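Local coordinates for cyclic di-GMP receptor atypical PilZ domain-containing protein (Xanthomonas campestris pv. campestris, PDB 3RQA), which is of unknown function but carries an atypical PilZ domain of the cyclic di-GMP receptor family and assembles into a tetramer through a helical bundle, at residues A13-T16 and E17-D21; E173-L176 and F177-R181. One frame throughout, in Å; residues are numbered along the deposited sequence.

Both contacts are local, each made within one helix by residues three to four positions apart, so neither closes a long loop, and they follow one another along the chain without nesting or crossing. Contact 1 comes first, on the last turns of helix 12-19, just before strand 24-34 enters the six-stranded antiparallel barrel of the PilZ fold. Contact 2 comes after the last barrel strand, 155-161, on helix 165-185. Their centres are about 18 Å apart and their nearest atoms about 8 Å, without touching. Both touch strand 101-107, contact 1 through His105 and contact 2 through Trp106; contact 1 also packs on strands 139-150 and 155-161, contact 2 on strand 24-34.

Contact 1. Residues A13-T16 and E17-D21; sequences AADT and ELFAD
Asp15 and Phe19, one helical turn apart, meet through the carboxylate of the first and the CD2-CE2 side of the second. Asp15 CG lies at the ring edge, in its plane, while the carboxylate is turned 62° against the ring; OD1 comes within 3.5 Å of Phe19 CD2. The backbone O of Asp15 accepts from Phe19 N at 2.9 Å and also lies 3.2 Å from Phe19 CD2. With Phe19 CG beside the backbone N (chi1 -45°), the ring folds back toward Asp15, and CB of Leu18 sits over the centre of one face. Asp15 OD2 is satisfied by a salt bridge to Arg112 and a hydrogen bond from Trp158. Glu17 N is bonded to Ala13 O and Leu18 N to Ala14 O. The last bond of the ladder, Ala20 N to Thr16 O at 3.0 Å, closes the helix where Ala20 leaves helical geometry. Beyond it, Leu18 O is bonded to Ser107 OG and Ala20 O to Arg109 NH1. Glu17 spends OE2 on a salt bridge to Arg160. The chemistry implies a helix end tied to the barrel by its acids and by its last carbonyls, with the Asp15 carboxylate held beside ring hydrogens that would offer it a weakly favourable electrostatic environment.

Contact 2. Residues E173-L176 and F177-R181; sequences ERHL and FRLHR
Glu173 meets Phe177 through the backbone: its O accepts from Phe177 N at 2.9 Å, and Phe177 CB packs against the same oxygen. The carboxylate of Glu173 leads away and receives a hydrogen bond from Gln169 at OE2. Arg174 O accepts from Arg178 N and has Arg178 CG 3.3 Å away. The same oxygen lies over one face of the Arg178 guanidinium, because that side chain bends at chi3 (-140°) and swings its head back along the helix. Arg174 itself runs extended from CG to NE, where it makes a salt bridge to Asp170.

His175 meets two side chains, Arg178 and Leu179. Its CG stands anti to the backbone N (chi1 -178°), which sends the imidazole where Arg178 NH2 comes near ND1 and Leu179 meets the NE2-CD2 side. Toward Arg178, ND1 lies at the edge of the guanidinium, in its plane, with ring and guanidinium 69° apart. Arg178 NH2 lies 3.3 Å from His175 CA, and a water joins the two groups: it is 3.0 Å from His175 ND1 and accepts a weak bond from Arg178 NH2. Toward Leu179, the CG of that residue makes an off-centre CH-pi contact with the ring, 4.1 Å from its centroid, while CD1 approaches His175 NE2 to 3.4 Å. His175 O is bonded to Leu179 N. Leu176 O accepts from His180 N, and the ladder continues beyond, with Arg181 N bonded to Phe177 O.

Helix 165-185 meets the barrel here at two strands: the His175 ring meets Trp106 of strand 101-107, and Leu179 and His180 touch Leu27 and Cys25 of strand 24-34.

Contact 1. Residues A13-T16 and E17-D21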
ATOM      1  N   ALA C  13      44.077  10.437  -4.903  1.00 36.87           N
ATOM      2  CA  ALA C  13      43.933   9.278  -5.769  1.00 36.46           C
ATOM      3  C   ALA C  13      42.505   8.743  -5.829  1.00 36.85           C
ATOM      4  O   ALA C  13      42.041   8.309  -6.882  1.00 37.39           O
ATOM      5  CB  ALA C  13      44.877   8.188  -5.328  1.00 34.44           C
ATOM      6  N   ALA C  14      41.809   8.765  -4.700  1.00 35.63           N
ATOM      7  CA  ALA C  14      40.437   8.273  -4.655  1.00 36.29           C
ATOM      8  C   ALA C  14      39.497   9.236  -5.380  1.00 35.45           C
ATOM      9  O   ALA C  14      38.657   8.815  -6.162  1.00 35.46           O
ATOM     10  CB  ALA C  14      39.996   8.100  -3.207  1.00 35.67           C
ATOM     11  N   ASP C  15      39.647  10.529  -5.111  1.00 35.51           N
ATOM     12  CA  ASP C  15      38.812  11.561  -5.725  1.00 36.77           C
ATOM     13  C   ASP C  15      38.956  11.512  -7.249  1.00 37.24           C
ATOM     14  O   ASP C  15      37.976  11.649  -7.989  1.00 36.59           O
ATOM     15  CB  ASP C  15      39.220  12.939  -5.191  1.00 37.66           C
ATOM     16  CG  ASP C  15      38.032  13.856  -4.974  1.00 39.32           C
ATOM     17  OD1 ASP C  15      37.786  14.731  -5.830  1.00 40.26           O
ATOM     18  OD2 ASP C  15      37.332  13.697  -3.947  1.00 37.97           O
ATOM     19  N   THR C  16      40.184  11.305  -7.714  1.00 36.60           N
ATOM     20  CA  THR C  16      40.447  11.213  -9.142  1.00 34.99           C
ATOM     21  C   THR C  16      39.779   9.955  -9.717  1.00 34.41           C
ATOM     22  O   THR C  16      39.118  10.016 -10.759  1.00 32.70           O
ATOM     23  CB  THR C  16      41.972  11.186  -9.424  1.00 36.54           C
ATOM     24  OG1 THR C  16      42.523  12.485  -9.163  1.00 35.10           O
ATOM     25  CG2 THR C  16      42.254  10.788 -10.874  1.00 36.42           C
ATOM     26  N   GLU C  17      39.927   8.822  -9.035  1.00 31.49           N
ATOM     27  CA  GLU C  17      39.322   7.590  -9.526  1.00 31.37           C
ATOM     28  C   GLU C  17      37.808   7.725  -9.721  1.00 29.15           C
ATOM     29  O   GLU C  17      37.264   7.332 -10.743  1.00 26.03           O
ATOM     30  CB  GLU C  17      39.591   6.432  -8.563  1.00 34.20           C
ATOM     31  CG  GLU C  17      39.085   5.086  -9.088  1.00 38.89           C
ATOM     32  CD  GLU C  17      39.455   3.913  -8.197  1.00 41.04           C
ATOM     33  OE1 GLU C  17      40.583   3.902  -7.654  1.00 42.44           O
ATOM     34  OE2 GLU C  17      38.623   2.989  -8.055  1.00 43.33           O
ATOM     35  N   LEU C  18      37.137   8.286  -8.723  1.00 27.51           N
ATOM     36  CA  LEU C  18      35.691   8.439  -8.761  1.00 26.94           C
ATOM     37  C   LEU C  18      35.134   9.554  -9.639  1.00 26.42           C
ATOM     38  O   LEU C  18      34.130   9.357 -10.323  1.00 26.71           O
ATOM     39  CB  LEU C  18      35.148   8.623  -7.337  1.00 24.33           C
ATOM     40  CG  LEU C  18      35.346   7.471  -6.341  1.00 24.36           C
ATOM     41  CD1 LEU C  18      34.713   7.850  -5.004  1.00 20.87           C
ATOM     42  CD2 LEU C  18      34.735   6.186  -6.888  1.00 21.61           C
ATOM     43  N   PHE C  19      35.788  10.709  -9.641  1.00 26.98           N
ATOM     44  CA  PHE C  19      35.261  11.848 -10.377  1.00 28.26           C
ATOM     45  C   PHE C  19      35.946  12.377 -11.633  1.00 30.44           C
ATOM     46  O   PHE C  19      35.332  13.144 -12.377  1.00 29.31           O
ATOM     47  CB  PHE C  19      35.075  12.999  -9.398  1.00 29.22           C
ATOM     48  CG  PHE C  19      34.438  12.584  -8.107  1.00 29.59           C
ATOM     49  CD1 PHE C  19      33.134  12.095  -8.086  1.00 28.91           C
ATOM     50  CD2 PHE C  19      35.147  12.666  -6.909  1.00 29.81           C
ATOM     51  CE1 PHE C  19      32.541  11.696  -6.893  1.00 29.36           C
ATOM     52  CE2 PHE C  19      34.565  12.269  -5.708  1.00 28.52           C
ATOM     53  CZ  PHE C  19      33.254  11.782  -5.703  1.00 29.65           C
ATOM     54  N   ALA C  20      37.192  11.992 -11.884  1.00 28.77           N
ATOM     55  CA  ALA C  20      37.870  12.506 -13.067  1.00 29.73           C
ATOM     56  C   ALA C  20      37.215  12.074 -14.384  1.00 30.35           C
ATOM     57  O   ALA C  20      36.868  10.902 -14.572  1.00 28.97           O
ATOM     58  CB  ALA C  20      39.341  12.087 -13.054  1.00 30.28           C
ATOM     59  N   ASP C  21      37.043  13.035 -15.287  1.00 29.29           N
ATOM     60  CA  ASP C  21      36.471  12.784 -16.613  1.00 30.16           C
ATOM     61  C   ASP C  21      35.081  12.147 -16.625  1.00 29.67           C
ATOM     62  O   ASP C  21      34.755  11.354 -17.508  1.00 27.64           O
ATOM     63  CB  ASP C  21      37.426  11.915 -17.453  1.00 32.28           C
ATOM     64  CG  ASP C  21      38.805  12.545 -17.618  1.00 33.63           C
ATOM     65  OD1 ASP C  21      38.885  13.785 -17.657  1.00 33.20           O
ATOM     66  OD2 ASP C  21      39.802  11.801 -17.725  1.00 36.75           O
TER

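Contact 2. Residues E173-L176 and F177-R181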
ATOM      1  N   GLU C 173      23.282   7.036 -14.921  1.00 25.51           N
ATOM      2  CA  GLU C 173      23.867   8.106 -15.728  1.00 26.46           C
ATOM      3  C   GLU C 173      22.774   9.108 -16.097  1.00 23.36           C
ATOM      4  O   GLU C 173      22.963  10.316 -15.956  1.00 20.75           O
ATOM      5  CB  GLU C 173      24.533   7.537 -16.989  1.00 26.67           C
ATOM      6  CG  GLU C 173      26.001   7.177 -16.784  1.00 32.52           C
ATOM      7  CD  GLU C 173      26.565   6.336 -17.909  1.00 36.78           C
ATOM      8  OE1 GLU C 173      26.112   6.482 -19.066  1.00 38.73           O
ATOM      9  OE2 GLU C 173      27.475   5.527 -17.636  1.00 39.79           O
ATOM     10  N   ARG C 174      21.630   8.599 -16.556  1.00 20.82           N
ATOM     11  CA  ARG C 174      20.521   9.476 -16.921  1.00 22.76           C
ATOM     12  C   ARG C 174      20.111  10.273 -15.691  1.00 23.73           C
ATOM     13  O   ARG C 174      19.917  11.488 -15.763  1.00 22.22           O
ATOM     14  CB  ARG C 174      19.319   8.674 -17.418  1.00 22.68           C
ATOM     15  CG  ARG C 174      19.499   8.029 -18.781  1.00 25.40           C
ATOM     16  CD  ARG C 174      18.360   7.054 -19.040  1.00 26.74           C
ATOM     17  NE  ARG C 174      18.505   6.365 -20.316  1.00 29.05           N
ATOM     18  CZ  ARG C 174      18.132   6.865 -21.490  1.00 29.83           C
ATOM     19  NH1 ARG C 174      17.575   8.066 -21.560  1.00 27.87           N
ATOM     20  NH2 ARG C 174      18.333   6.164 -22.594  1.00 27.51           N
ATOM     21  N   HIS C 175      19.997   9.582 -14.559  1.00 22.07           N
ATOM     22  CA  HIS C 175      19.599  10.243 -13.324  1.00 24.81           C
ATOM     23  C   HIS C 175      20.522  11.406 -12.974  1.00 24.52           C
ATOM     24  O   HIS C 175      20.058  12.512 -12.686  1.00 23.38           O
ATOM     25  CB  HIS C 175      19.572   9.257 -12.157  1.00 24.99           C
ATOM     26  CG  HIS C 175      19.124   9.881 -10.875  1.00 30.08           C
ATOM     27  ND1 HIS C 175      17.810  10.228 -10.642  1.00 32.23           N
ATOM     28  CD2 HIS C 175      19.824  10.310  -9.799  1.00 30.91           C
ATOM     29  CE1 HIS C 175      17.722  10.847  -9.479  1.00 32.93           C
ATOM     30  NE2 HIS C 175      18.930  10.912  -8.947  1.00 31.46           N
ATOM     31  N   LEU C 176      21.829  11.153 -12.998  1.00 24.71           N
ATOM     32  CA  LEU C 176      22.801  12.189 -12.681  1.00 26.32           C
ATOM     33  C   LEU C 176      22.718  13.331 -13.695  1.00 27.10           C
ATOM     34  O   LEU C 176      22.717  14.509 -13.318  1.00 23.49           O
ATOM     35  CB  LEU C 176      24.216  11.614 -12.662  1.00 27.72           C
ATOM     36  CG  LEU C 176      24.569  10.771 -11.434  1.00 29.85           C
ATOM     37  CD1 LEU C 176      25.972  10.175 -11.604  1.00 29.42           C
ATOM     38  CD2 LEU C 176      24.505  11.652 -10.191  1.00 30.00           C
ATOM     39  N   PHE C 177      22.634  12.981 -14.975  1.00 27.27           N
ATOM     40  CA  PHE C 177      22.550  13.997 -16.013  1.00 29.68           C
ATOM     41  C   PHE C 177      21.351  14.901 -15.746  1.00 31.29           C
ATOM     42  O   PHE C 177      21.491  16.123 -15.748  1.00 30.73           O
ATOM     43  CB  PHE C 177      22.446  13.353 -17.395  1.00 30.58           C
ATOM     44  CG  PHE C 177      22.643  14.317 -18.525  1.00 31.93           C
ATOM     45  CD1 PHE C 177      21.577  15.054 -19.021  1.00 31.81           C
ATOM     46  CD2 PHE C 177      23.907  14.514 -19.070  1.00 33.11           C
ATOM     47  CE1 PHE C 177      21.763  15.979 -20.052  1.00 35.54           C
ATOM     48  CE2 PHE C 177      24.107  15.433 -20.097  1.00 34.02           C
ATOM     49  CZ  PHE C 177      23.035  16.166 -20.591  1.00 34.72           C
ATOM     50  N   ARG C 178      20.180  14.315 -15.495  1.00 32.16           N
ATOM     51  CA  ARG C 178      18.992  15.128 -15.203  1.00 35.39           C
ATOM     52  C   ARG C 178      19.210  16.051 -13.999  1.00 36.84           C
ATOM     53  O   ARG C 178      18.958  17.252 -14.078  1.00 36.91           O
ATOM     54  CB  ARG C 178      17.765  14.264 -14.903  1.00 37.30           C
ATOM     55  CG  ARG C 178      17.230  13.463 -16.060  1.00 39.62           C
ATOM     56  CD  ARG C 178      15.795  13.050 -15.785  1.00 45.08           C
ATOM     57  NE  ARG C 178      15.552  11.687 -16.230  1.00 49.49           N
ATOM     58  CZ  ARG C 178      15.921  10.603 -15.552  1.00 51.94           C
ATOM     59  NH1 ARG C 178      15.669   9.392 -16.037  1.00 51.55           N
ATOM     60  NH2 ARG C 178      16.522  10.733 -14.376  1.00 54.15           N
ATOM     61  N   LEU C 179      19.658  15.485 -12.882  1.00 36.52           N
ATOM     62  CA  LEU C 179      19.887  16.277 -11.679  1.00 37.47           C
ATOM     63  C   LEU C 179      20.765  17.478 -11.975  1.00 39.16           C
ATOM     64  O   LEU C 179      20.541  18.570 -11.453  1.00 36.47           O
ATOM     65  CB  LEU C 179      20.562  15.438 -10.586  1.00 38.57           C
ATOM     66  CG  LEU C 179      19.740  14.410  -9.813  1.00 39.36           C
ATOM     67  CD1 LEU C 179      20.572  13.873  -8.657  1.00 39.99           C
ATOM     68  CD2 LEU C 179      18.471  15.054  -9.288  1.00 40.98           C
ATOM     69  N   HIS C 180      21.768  17.262 -12.819  1.00 40.93           N
ATOM     70  CA  HIS C 180      22.707  18.311 -13.169  1.00 44.82           C
ATOM     71  C   HIS C 180      22.089  19.467 -13.953  1.00 47.30           C
ATOM     72  O   HIS C 180      22.294  20.634 -13.605  1.00 46.22           O
ATOM     73  CB  HIS C 180      23.884  17.717 -13.951  1.00 47.28           C
ATOM     74  CG  HIS C 180      24.937  18.721 -14.298  1.00 51.16           C
ATOM     75  ND1 HIS C 180      24.768  19.663 -15.289  1.00 53.59           N
ATOM     76  CD2 HIS C 180      26.147  18.973 -13.743  1.00 52.81           C
ATOM     77  CE1 HIS C 180      25.826  20.455 -15.327  1.00 54.07           C
ATOM     78  NE2 HIS C 180      26.677  20.058 -14.398  1.00 54.67           N
ATOM     79  N   ARG C 181      21.332  19.158 -15.001  1.00 48.69           N
ATOM     80  CA  ARG C 181      20.725  20.218 -15.790  1.00 52.09           C
ATOM     81  C   ARG C 181      19.707  20.970 -14.955  1.00 53.50           C
ATOM     82  O   ARG C 181      19.523  22.169 -15.131  1.00 53.56           O
ATOM     83  CB  ARG C 181      20.063  19.665 -17.053  1.00 52.61           C
ATOM     84  CG  ARG C 181      18.774  18.908 -16.832  1.00 54.59           C
ATOM     85  CD  ARG C 181      18.218  18.429 -18.167  1.00 56.73           C
ATOM     86  NE  ARG C 181      17.060  17.555 -18.001  1.00 58.44           N
ATOM     87  CZ  ARG C 181      16.689  16.641 -18.891  1.00 59.60           C
ATOM     88  NH1 ARG C 181      17.390  16.485 -20.008  1.00 59.61           N
ATOM     89  NH2 ARG C 181      15.627  15.875 -18.662  1.00 58.87           N
TER
HETATM   90  O   HOH W   1      15.753   8.831 -12.280  1.00 35.03           O